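Local coordinates for protein PlaB phospholipase (Legionella pneumophila, PDB 6ZTI) that probably hydrolyses phospholipids as an alpha/beta hydrolase whose activity is controlled by NAD(H)-mediated tetramerization, at residues B[30-41]-B[274-283]; B[316-324]-B[333-341]. One frame throughout, in Å; residues are numbered along the deposited sequence.

Interaction 1 and interaction 2 lie about 27 Å apart between centres, do not touch, and follow one another along the chain without sharing a helix or strand. Interaction 1 is partly buried and joins residues far apart in sequence: the start of helix 35-44 and the irregular 274-283 segment meet through aliphatic groups, an indole and two direct hydrogen bonds. Interaction 2 is a surface contact between near neighbours in sequence, built mainly from the backbone pairing of a beta hairpin, with water bridges at its open end and a dinucleotide close by. The first contact belongs to the parallel-sheet domain; the second borders a nucleotide pocket shared with another subunit.

Interaction 1 (B[30-41]-B[274-283]); sequences NTYGELPQWLEN and IRSITMANAA
At the start of helix 35-44, in the alpha/beta-hydrolase sheet domain, the N-cap residue Glu34 is held by loop 274-283 through two nearly straight hydrogen bonds. Its backbone N donates to Ile277 O at 3.0 Å, and its OE1 accepts from Met279 N at 2.8 Å, using the anti lone pair, the one turned away from the other carboxylate oxygen. A carboxylate fixed by a backbone N-H and a main chain fixed by a carbonyl give the helix start and the loop one register. Just before it, Gly33, at positive phi (67°) in a type II' turn, has no CB, and its CA can sit 3.8 Å from Ile277 O where a side chain would collide with the carbonyls of Ile274 and Ile277.

One helix turn on, Trp38 packs on the far part of the loop. With CG anti to the backbone N (chi1 -175°), the indole turns a face to Ala282, whose CB stands 3.3 Å from the centroid of the five-membered ring and almost on its normal, a CH-pi contact. The bend at chi2 brings Met279 SD to the ring edge, 5.0 Å from the same centroid, in a Met-aromatic contact, and the bend at chi3 carries CE on toward Trp38 CD1. Between these and the turn, Leu35 CD2 wedges against the CD1 methyls of Ile274 and Ile277, 4.0 Å from each.

At the other end the Arg275 guanidinium stacks on the Asn30 amide, planes 24° apart, while Asn30 O lies over one of its faces. Asn281 braces the loop itself, its ND2 donating in the amide plane to Ser276 O.

Tyr32 OH bonds Gly58 O, Leu35 reaches Phe20 and Ile291, and Trp38 touches Ala288. The contact thus places a loop on the helix of a beta-alpha-beta crossover, in which helix 35-44 links the adjacent parallel strands 16-21 and 55-60.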
# COMPACT_ATOMS: atom_id res chain seq x y z
N ASN B 30 6.58 -39.38 -0.40
CA ASN B 30 6.12 -40.12 -1.57
C ASN B 30 6.17 -39.27 -2.83
O ASN B 30 6.00 -39.80 -3.93
CB ASN B 30 4.69 -40.66 -1.36
CG ASN B 30 3.66 -39.57 -1.14
OD1 ASN B 30 3.91 -38.39 -1.37
ND2 ASN B 30 2.47 -39.97 -0.68
N THR B 31 6.40 -37.96 -2.68
CA THR B 31 6.65 -37.09 -3.82
C THR B 31 7.69 -37.68 -4.77
O THR B 31 7.66 -37.40 -5.97
CB THR B 31 7.11 -35.72 -3.31
OG1 THR B 31 7.20 -34.79 -4.40
CG2 THR B 31 8.47 -35.82 -2.63
N TYR B 32 8.60 -38.50 -4.25
CA TYR B 32 9.66 -39.11 -5.06
C TYR B 32 9.19 -40.35 -5.82
O TYR B 32 9.99 -40.93 -6.56
CB TYR B 32 10.86 -39.50 -4.18
CG TYR B 32 11.47 -38.34 -3.42
CD1 TYR B 32 11.94 -37.22 -4.09
CD2 TYR B 32 11.60 -38.38 -2.02
CE1 TYR B 32 12.51 -36.16 -3.40
CE2 TYR B 32 12.17 -37.33 -1.33
CZ TYR B 32 12.62 -36.22 -2.03
OH TYR B 32 13.19 -35.16 -1.35
N GLY B 33 7.93 -40.75 -5.67
CA GLY B 33 7.46 -41.95 -6.33
C GLY B 33 8.15 -43.15 -5.72
O GLY B 33 8.53 -43.15 -4.55
N GLU B 34 8.34 -44.19 -6.53
CA GLU B 34 9.12 -45.35 -6.13
C GLU B 34 10.53 -45.36 -6.72
O GLU B 34 11.21 -46.39 -6.67
CB GLU B 34 8.36 -46.64 -6.49
CG GLU B 34 7.00 -46.75 -5.79
CD GLU B 34 6.31 -48.10 -5.99
OE1 GLU B 34 6.41 -48.69 -7.09
OE2 GLU B 34 5.65 -48.56 -5.03
N LEU B 35 11.00 -44.22 -7.22
CA LEU B 35 12.33 -44.17 -7.82
C LEU B 35 13.45 -44.49 -6.83
O LEU B 35 14.42 -45.15 -7.25
CB LEU B 35 12.57 -42.79 -8.45
CG LEU B 35 13.95 -42.61 -9.07
CD1 LEU B 35 14.16 -43.67 -10.15
CD2 LEU B 35 14.15 -41.22 -9.63
N PRO B 36 13.41 -44.06 -5.57
CA PRO B 36 14.47 -44.48 -4.63
C PRO B 36 14.59 -45.98 -4.46
O PRO B 36 15.70 -46.53 -4.55
CB PRO B 36 14.07 -43.78 -3.32
CG PRO B 36 13.25 -42.60 -3.76
CD PRO B 36 12.49 -43.09 -4.96
N GLN B 37 13.47 -46.67 -4.22
CA GLN B 37 13.50 -48.13 -4.13
C GLN B 37 14.00 -48.76 -5.43
O GLN B 37 14.71 -49.77 -5.40
CB GLN B 37 12.11 -48.66 -3.78
CG GLN B 37 11.70 -48.38 -2.33
CD GLN B 37 10.22 -48.01 -2.15
OE1 GLN B 37 9.51 -47.69 -3.11
NE2 GLN B 37 9.75 -48.07 -0.90
N TRP B 38 13.65 -48.17 -6.58
CA TRP B 38 14.09 -48.73 -7.85
C TRP B 38 15.59 -48.58 -8.05
O TRP B 38 16.25 -49.51 -8.53
CB TRP B 38 13.33 -48.09 -9.00
CG TRP B 38 13.63 -48.70 -10.34
CD1 TRP B 38 13.16 -49.88 -10.83
CD2 TRP B 38 14.47 -48.15 -11.37
NE1 TRP B 38 13.65 -50.11 -12.09
CE2 TRP B 38 14.47 -49.06 -12.45
CE3 TRP B 38 15.24 -46.99 -11.48
CZ2 TRP B 38 15.18 -48.84 -13.61
CZ3 TRP B 38 15.95 -46.77 -12.64
CH2 TRP B 38 15.92 -47.69 -13.69
N LEU B 39 16.15 -47.41 -7.70
CA LEU B 39 17.60 -47.23 -7.78
C LEU B 39 18.33 -48.22 -6.89
O LEU B 39 19.42 -48.69 -7.23
CB LEU B 39 17.98 -45.80 -7.39
CG LEU B 39 17.64 -44.68 -8.36
CD1 LEU B 39 18.12 -43.35 -7.80
CD2 LEU B 39 18.26 -44.91 -9.72
N GLU B 40 17.74 -48.53 -5.73
CA GLU B 40 18.33 -49.53 -4.85
C GLU B 40 18.47 -50.87 -5.56
O GLU B 40 19.51 -51.53 -5.46
CB GLU B 40 17.48 -49.67 -3.59
CG GLU B 40 18.17 -50.37 -2.44
CD GLU B 40 17.23 -50.57 -1.26
OE1 GLU B 40 16.14 -51.16 -1.46
OE2 GLU B 40 17.56 -50.11 -0.15
N ASN B 41 17.44 -51.28 -6.31
CA ASN B 41 17.51 -52.57 -6.98
C ASN B 41 18.44 -52.53 -8.18
O ASN B 41 19.10 -53.53 -8.49
CB ASN B 41 16.11 -53.01 -7.39
CG ASN B 41 15.20 -53.28 -6.20
OD1 ASN B 41 15.28 -52.58 -5.18
ND2 ASN B 41 14.36 -54.30 -6.30
N ILE B 274 8.62 -37.18 -11.70
CA ILE B 274 9.17 -38.18 -10.79
C ILE B 274 8.05 -38.89 -10.03
O ILE B 274 8.16 -40.08 -9.70
CB ILE B 274 10.21 -37.57 -9.82
CG1 ILE B 274 10.82 -38.66 -8.91
CG2 ILE B 274 9.62 -36.45 -9.00
CD1 ILE B 274 11.99 -38.21 -8.03
N ARG B 275 6.94 -38.19 -9.77
CA ARG B 275 5.86 -38.77 -8.97
C ARG B 275 5.27 -40.02 -9.62
O ARG B 275 4.80 -40.92 -8.92
CB ARG B 275 4.76 -37.74 -8.74
CG ARG B 275 3.65 -38.22 -7.81
CD ARG B 275 4.13 -38.33 -6.37
NE ARG B 275 3.06 -38.68 -5.44
CZ ARG B 275 2.70 -39.92 -5.14
NH1 ARG B 275 3.32 -40.95 -5.71
NH2 ARG B 275 1.72 -40.13 -4.28
N SER B 276 5.26 -40.09 -10.96
CA SER B 276 4.60 -41.18 -11.66
C SER B 276 5.45 -42.45 -11.76
O SER B 276 4.95 -43.47 -12.27
CB SER B 276 4.20 -40.72 -13.07
OG SER B 276 5.32 -40.55 -13.91
N ILE B 277 6.68 -42.44 -11.26
CA ILE B 277 7.58 -43.59 -11.37
C ILE B 277 7.15 -44.67 -10.39
O ILE B 277 7.05 -44.41 -9.18
CB ILE B 277 9.03 -43.16 -11.11
CG1 ILE B 277 9.48 -42.13 -12.14
CG2 ILE B 277 9.96 -44.36 -11.14
CD1 ILE B 277 10.87 -41.61 -11.91
N THR B 278 6.95 -45.88 -10.89
CA THR B 278 6.68 -47.04 -10.04
C THR B 278 7.68 -48.13 -10.36
O THR B 278 8.33 -48.12 -11.40
CB THR B 278 5.25 -47.58 -10.24
OG1 THR B 278 5.14 -48.19 -11.53
CG2 THR B 278 4.23 -46.46 -10.12
N MET B 279 7.80 -49.10 -9.43
CA MET B 279 8.65 -50.25 -9.69
C MET B 279 8.24 -50.95 -10.97
O MET B 279 9.09 -51.51 -11.68
CB MET B 279 8.60 -51.23 -8.52
CG MET B 279 9.33 -50.76 -7.25
SD MET B 279 11.08 -50.44 -7.53
CE MET B 279 11.66 -52.06 -8.05
N ALA B 280 6.95 -50.92 -11.30
CA ALA B 280 6.45 -51.70 -12.42
C ALA B 280 6.69 -51.00 -13.75
O ALA B 280 6.92 -51.67 -14.77
CB ALA B 280 4.96 -51.99 -12.23
N ASN B 281 6.67 -49.67 -13.77
CA ASN B 281 6.86 -48.94 -15.01
C ASN B 281 8.25 -48.34 -15.15
O ASN B 281 8.58 -47.83 -16.22
CB ASN B 281 5.79 -47.84 -15.15
CG ASN B 281 6.04 -46.63 -14.24
OD1 ASN B 281 7.16 -46.37 -13.80
ND2 ASN B 281 4.98 -45.87 -13.99
N ALA B 282 9.10 -48.43 -14.12
CA ALA B 282 10.36 -47.70 -14.14
C ALA B 282 11.22 -48.09 -15.34
O ALA B 282 11.82 -47.23 -16.00
CB ALA B 282 11.13 -47.93 -12.84
N ALA B 283 11.31 -49.39 -15.64
CA ALA B 283 12.18 -49.83 -16.72
C ALA B 283 11.84 -49.15 -18.04
O ALA B 283 12.71 -49.06 -18.91
CB ALA B 283 12.09 -51.35 -16.88

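Interaction 2 (B[316-324]-B[333-341]); sequences ETQKNEHKE and REYITNRYS. With SND (thionicotinamide-adenine-dinucleotide), chain I.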
# COMPACT_ATOMS: atom_id res chain seq x y z
N GLU B 316 13.32 -34.61 -30.65
CA GLU B 316 12.29 -35.59 -30.97
C GLU B 316 11.02 -35.34 -30.17
O GLU B 316 9.91 -35.39 -30.72
CB GLU B 316 12.82 -37.00 -30.71
CG GLU B 316 11.82 -38.12 -30.90
CD GLU B 316 12.33 -39.46 -30.38
OE1 GLU B 316 12.98 -39.48 -29.31
OE2 GLU B 316 12.07 -40.49 -31.03
N THR B 317 11.16 -35.08 -28.87
CA THR B 317 10.00 -34.80 -28.04
C THR B 317 9.21 -33.62 -28.57
O THR B 317 7.98 -33.68 -28.67
CB THR B 317 10.45 -34.51 -26.60
OG1 THR B 317 11.07 -35.68 -26.05
CG2 THR B 317 9.25 -34.09 -25.74
N GLN B 318 9.89 -32.54 -28.91
CA GLN B 318 9.17 -31.32 -29.23
C GLN B 318 8.51 -31.39 -30.59
O GLN B 318 7.45 -30.79 -30.79
CB GLN B 318 10.12 -30.13 -29.09
CG GLN B 318 10.53 -29.91 -27.63
CD GLN B 318 11.28 -28.61 -27.37
OE1 GLN B 318 12.28 -28.29 -28.03
NE2 GLN B 318 10.83 -27.87 -26.37
N LYS B 319 9.07 -32.15 -31.53
CA LYS B 319 8.35 -32.38 -32.78
C LYS B 319 7.11 -33.25 -32.55
O LYS B 319 6.02 -32.92 -33.04
CB LYS B 319 9.28 -33.03 -33.81
CG LYS B 319 10.41 -32.13 -34.24
CD LYS B 319 9.98 -31.18 -35.35
CE LYS B 319 11.18 -30.44 -35.95
NZ LYS B 319 12.24 -31.39 -36.44
N ASN B 320 7.25 -34.32 -31.77
CA ASN B 320 6.15 -35.26 -31.58
C ASN B 320 5.00 -34.65 -30.79
O ASN B 320 3.85 -35.04 -30.98
CB ASN B 320 6.64 -36.52 -30.85
CG ASN B 320 7.45 -37.44 -31.75
OD1 ASN B 320 7.47 -37.29 -32.97
ND2 ASN B 320 8.13 -38.41 -31.14
N GLU B 321 5.29 -33.72 -29.89
CA GLU B 321 4.28 -33.12 -29.02
C GLU B 321 3.79 -31.78 -29.55
O GLU B 321 3.00 -31.11 -28.87
CB GLU B 321 4.86 -32.96 -27.61
CG GLU B 321 5.29 -34.32 -27.02
CD GLU B 321 5.64 -34.26 -25.54
OE1 GLU B 321 5.85 -33.14 -25.02
OE2 GLU B 321 5.70 -35.33 -24.91
N HIS B 322 4.23 -31.40 -30.74
CA HIS B 322 3.86 -30.11 -31.32
C HIS B 322 2.35 -29.94 -31.39
O HIS B 322 1.83 -28.84 -31.19
CB HIS B 322 4.48 -29.99 -32.70
CG HIS B 322 4.05 -28.78 -33.45
ND1 HIS B 322 3.48 -28.86 -34.70
CD2 HIS B 322 4.11 -27.46 -33.14
CE1 HIS B 322 3.21 -27.64 -35.13
NE2 HIS B 322 3.58 -26.78 -34.21
N LYS B 323 1.63 -31.01 -31.73
CA LYS B 323 0.17 -30.98 -31.80
C LYS B 323 -0.40 -32.08 -30.92
O LYS B 323 0.05 -33.23 -30.98
CB LYS B 323 -0.33 -31.16 -33.24
CG LYS B 323 -0.16 -29.93 -34.10
CD LYS B 323 -0.90 -30.11 -35.42
CE LYS B 323 -0.16 -29.47 -36.60
NZ LYS B 323 -0.63 -28.09 -36.91
N GLU B 324 -1.40 -31.73 -30.13
CA GLU B 324 -2.05 -32.64 -29.20
C GLU B 324 -3.55 -32.49 -29.40
O GLU B 324 -4.06 -31.36 -29.41
CB GLU B 324 -1.65 -32.31 -27.76
CG GLU B 324 -2.34 -33.13 -26.66
CD GLU B 324 -2.07 -32.55 -25.27
OE1 GLU B 324 -1.50 -31.43 -25.21
OE2 GLU B 324 -2.40 -33.20 -24.26
N ARG B 333 -10.46 -30.77 -28.43
CA ARG B 333 -9.53 -29.66 -28.35
C ARG B 333 -8.28 -29.98 -29.16
O ARG B 333 -7.81 -31.13 -29.17
CB ARG B 333 -9.11 -29.37 -26.90
CG ARG B 333 -10.25 -29.30 -25.88
CD ARG B 333 -11.01 -27.98 -25.98
NE ARG B 333 -11.90 -27.78 -24.83
CZ ARG B 333 -12.92 -26.92 -24.81
NH1 ARG B 333 -13.19 -26.17 -25.88
NH2 ARG B 333 -13.67 -26.81 -23.73
N GLU B 334 -7.74 -28.97 -29.84
CA GLU B 334 -6.41 -29.02 -30.42
C GLU B 334 -5.49 -28.11 -29.61
O GLU B 334 -5.85 -26.96 -29.33
CB GLU B 334 -6.42 -28.59 -31.88
CG GLU B 334 -5.07 -28.76 -32.58
CD GLU B 334 -5.03 -28.06 -33.94
OE1 GLU B 334 -5.74 -27.05 -34.11
OE2 GLU B 334 -4.29 -28.53 -34.83
N TYR B 335 -4.33 -28.61 -29.24
CA TYR B 335 -3.34 -27.84 -28.50
C TYR B 335 -2.03 -27.84 -29.27
O TYR B 335 -1.54 -28.90 -29.67
CB TYR B 335 -3.14 -28.41 -27.10
CG TYR B 335 -4.35 -28.31 -26.20
CD1 TYR B 335 -4.77 -27.08 -25.72
CD2 TYR B 335 -5.04 -29.44 -25.81
CE1 TYR B 335 -5.86 -26.98 -24.90
CE2 TYR B 335 -6.14 -29.36 -24.98
CZ TYR B 335 -6.55 -28.12 -24.52
OH TYR B 335 -7.65 -28.01 -23.69
N ILE B 336 -1.48 -26.66 -29.49
CA ILE B 336 -0.24 -26.48 -30.24
C ILE B 336 0.83 -26.02 -29.27
O ILE B 336 0.63 -25.05 -28.52
CB ILE B 336 -0.42 -25.48 -31.39
CG1 ILE B 336 -1.45 -26.02 -32.39
CG2 ILE B 336 0.92 -25.23 -32.07
CD1 ILE B 336 -1.90 -25.00 -33.42
N THR B 337 1.97 -26.71 -29.28
CA THR B 337 3.10 -26.42 -28.41
C THR B 337 4.31 -26.23 -29.31
O THR B 337 4.71 -27.16 -30.00
CB THR B 337 3.34 -27.57 -27.42
OG1 THR B 337 2.13 -27.87 -26.71
CG2 THR B 337 4.43 -27.21 -26.43
N ASN B 338 4.87 -25.02 -29.33
CA ASN B 338 6.08 -24.78 -30.11
C ASN B 338 7.27 -24.83 -29.17
O ASN B 338 7.27 -25.61 -28.21
CB ASN B 338 5.99 -23.45 -30.86
CG ASN B 338 4.97 -23.49 -31.99
OD1 ASN B 338 4.89 -24.46 -32.73
ND2 ASN B 338 4.15 -22.45 -32.08
N ARG B 339 8.31 -24.03 -29.43
CA ARG B 339 9.43 -23.84 -28.53
C ARG B 339 9.49 -22.36 -28.19
O ARG B 339 9.14 -21.51 -29.01
CB ARG B 339 10.73 -24.33 -29.17
CG ARG B 339 10.57 -25.69 -29.81
CD ARG B 339 11.81 -26.13 -30.52
NE ARG B 339 12.20 -25.20 -31.57
CZ ARG B 339 13.37 -25.25 -32.20
NH1 ARG B 339 14.25 -26.18 -31.88
NH2 ARG B 339 13.65 -24.35 -33.13
N TYR B 340 9.88 -22.06 -26.95
CA TYR B 340 9.72 -20.72 -26.40
C TYR B 340 11.02 -20.18 -25.79
O TYR B 340 11.89 -20.95 -25.38
CB TYR B 340 8.57 -20.72 -25.35
CG TYR B 340 7.28 -21.30 -25.93
CD1 TYR B 340 7.07 -22.66 -25.96
CD2 TYR B 340 6.30 -20.47 -26.48
CE1 TYR B 340 5.92 -23.19 -26.50
CE2 TYR B 340 5.16 -21.00 -27.03
CZ TYR B 340 4.98 -22.36 -27.03
OH TYR B 340 3.85 -22.92 -27.57
N SER B 341 11.13 -18.85 -25.77
CA SER B 341 12.26 -18.13 -25.18
C SER B 341 11.73 -17.21 -24.08
O SER B 341 10.65 -16.64 -24.21
CB SER B 341 13.02 -17.32 -26.22
OG SER B 341 13.41 -18.13 -27.32
PA SND I . -8.05 -20.35 -21.55
O1A SND I . -8.18 -21.59 -20.72
O2A SND I . -6.65 -20.01 -22.02
O5B SND I . -8.66 -19.07 -20.76
C5B SND I . -8.50 -17.70 -21.20
C4B SND I . -8.74 -16.87 -19.97
O4B SND I . -10.03 -17.22 -19.41
C3B SND I . -7.74 -17.09 -18.83
O3B SND I . -7.61 -15.93 -18.03
C2B SND I . -8.40 -18.22 -18.04
O2B SND I . -7.96 -18.24 -16.69
C1B SND I . -9.87 -17.81 -18.14
N9A SND I . -10.83 -18.92 -18.03
C8A SND I . -10.70 -20.18 -18.55
N7A SND I . -11.71 -20.97 -18.28
C5A SND I . -12.56 -20.18 -17.52
C6A SND I . -13.79 -20.43 -16.90
N6A SND I . -14.41 -21.61 -16.93
N1A SND I . -14.37 -19.42 -16.21
C2A SND I . -13.74 -18.24 -16.16
N3A SND I . -12.57 -17.89 -16.69
C4A SND I . -12.03 -18.91 -17.36
O3 SND I . -9.03 -20.35 -22.80
PN SND I . -9.63 -21.39 -23.86
O1N SND I . -8.55 -22.33 -24.25
O2N SND I . -10.33 -20.63 -24.91
O5D SND I . -10.67 -22.13 -22.91
C5D SND I . -11.80 -22.86 -23.41
C4D SND I . -12.16 -23.88 -22.37
O4D SND I . -11.12 -24.88 -22.29
C3D SND I . -12.32 -23.33 -20.95
O3D SND I . -13.48 -23.92 -20.37
C2D SND I . -11.01 -23.74 -20.26
O2D SND I . -11.12 -23.92 -18.86
C1D SND I . -10.74 -25.06 -20.96
N1N SND I . -9.28 -25.36 -20.92
C2N SND I . -8.93 -26.52 -20.34
C3N SND I . -7.60 -26.91 -20.33
C7N SND I . -7.18 -28.16 -19.66
S7N SND I . -5.60 -28.68 -19.75
N7N SND I . -8.11 -28.82 -18.99
C4N SND I . -6.67 -26.08 -20.93
C5N SND I . -7.06 -24.88 -21.50
C6N SND I . -8.38 -24.53 -21.48
O HOH W 1 6.79 -28.80 -28.83
O HOH W 2 13.65 -28.75 -30.18
O HOH W 3 0.83 -29.68 -28.07
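Tyr335 and Glu324 form a hydrogen-bonded pair of the antiparallel hairpin 323-327/332-336: Tyr335 N donates to Glu324 O at 2.8 Å, nearly in line with the carbonyl, and Glu324 N returns a bond to Tyr335 O. Their side chains share one face of the sheet. Lys323 and Ile336, the neighbouring non-hydrogen-bonded pair, project from the other face, and beyond them Thr337 N donates to His322 O, extending the ladder past the strand ends.

The Tyr335 side chain can be followed outward. CB lies 3.9 Å from Glu324 OE1 and is also close to Glu324 O. Because CG is anti to the carbonyl carbon (chi1 -66°), the ring runs on past the carboxylate, with CD2 4.1 Å from Glu324 OE1 and the two planes 54° apart. CE1 and CZ then come to C4N of the thionicotinamide ring, and OH reaches its C4N and C3N at 3.5 Å each. Glu324 OE1 also makes a salt bridge to Arg202, which in turn has a cation-pi contact with Tyr335, consistent with Glu324 positioning a first-shell group. Arg333 turns a guanidinium face to the ribose O4D, while its NH2 bonds the carbonyls of Leu373 and Gln371 of the third subunit.

Water fills in at the open end of the hairpin, between the end of helix 300-320 and residues 335-339. Water 3 joins Glu321 O (2.7 Å), Tyr335 O and Thr337 OG1, and water 1 spans Gln318 O and Thr337 O. Gln318 OE1 accepts from water 2 (2.6 Å), which itself accepts in plane from Arg339 NH1, while Gln318 NE2 is hydrogen-bonded to Asn450; Arg339 NH2 is salt-bridged to Asp398.

The whole is a two-stranded antiparallel beta hairpin whose ladder leads from the end of helix 300-320 to a dinucleotide pocket at a subunit interface.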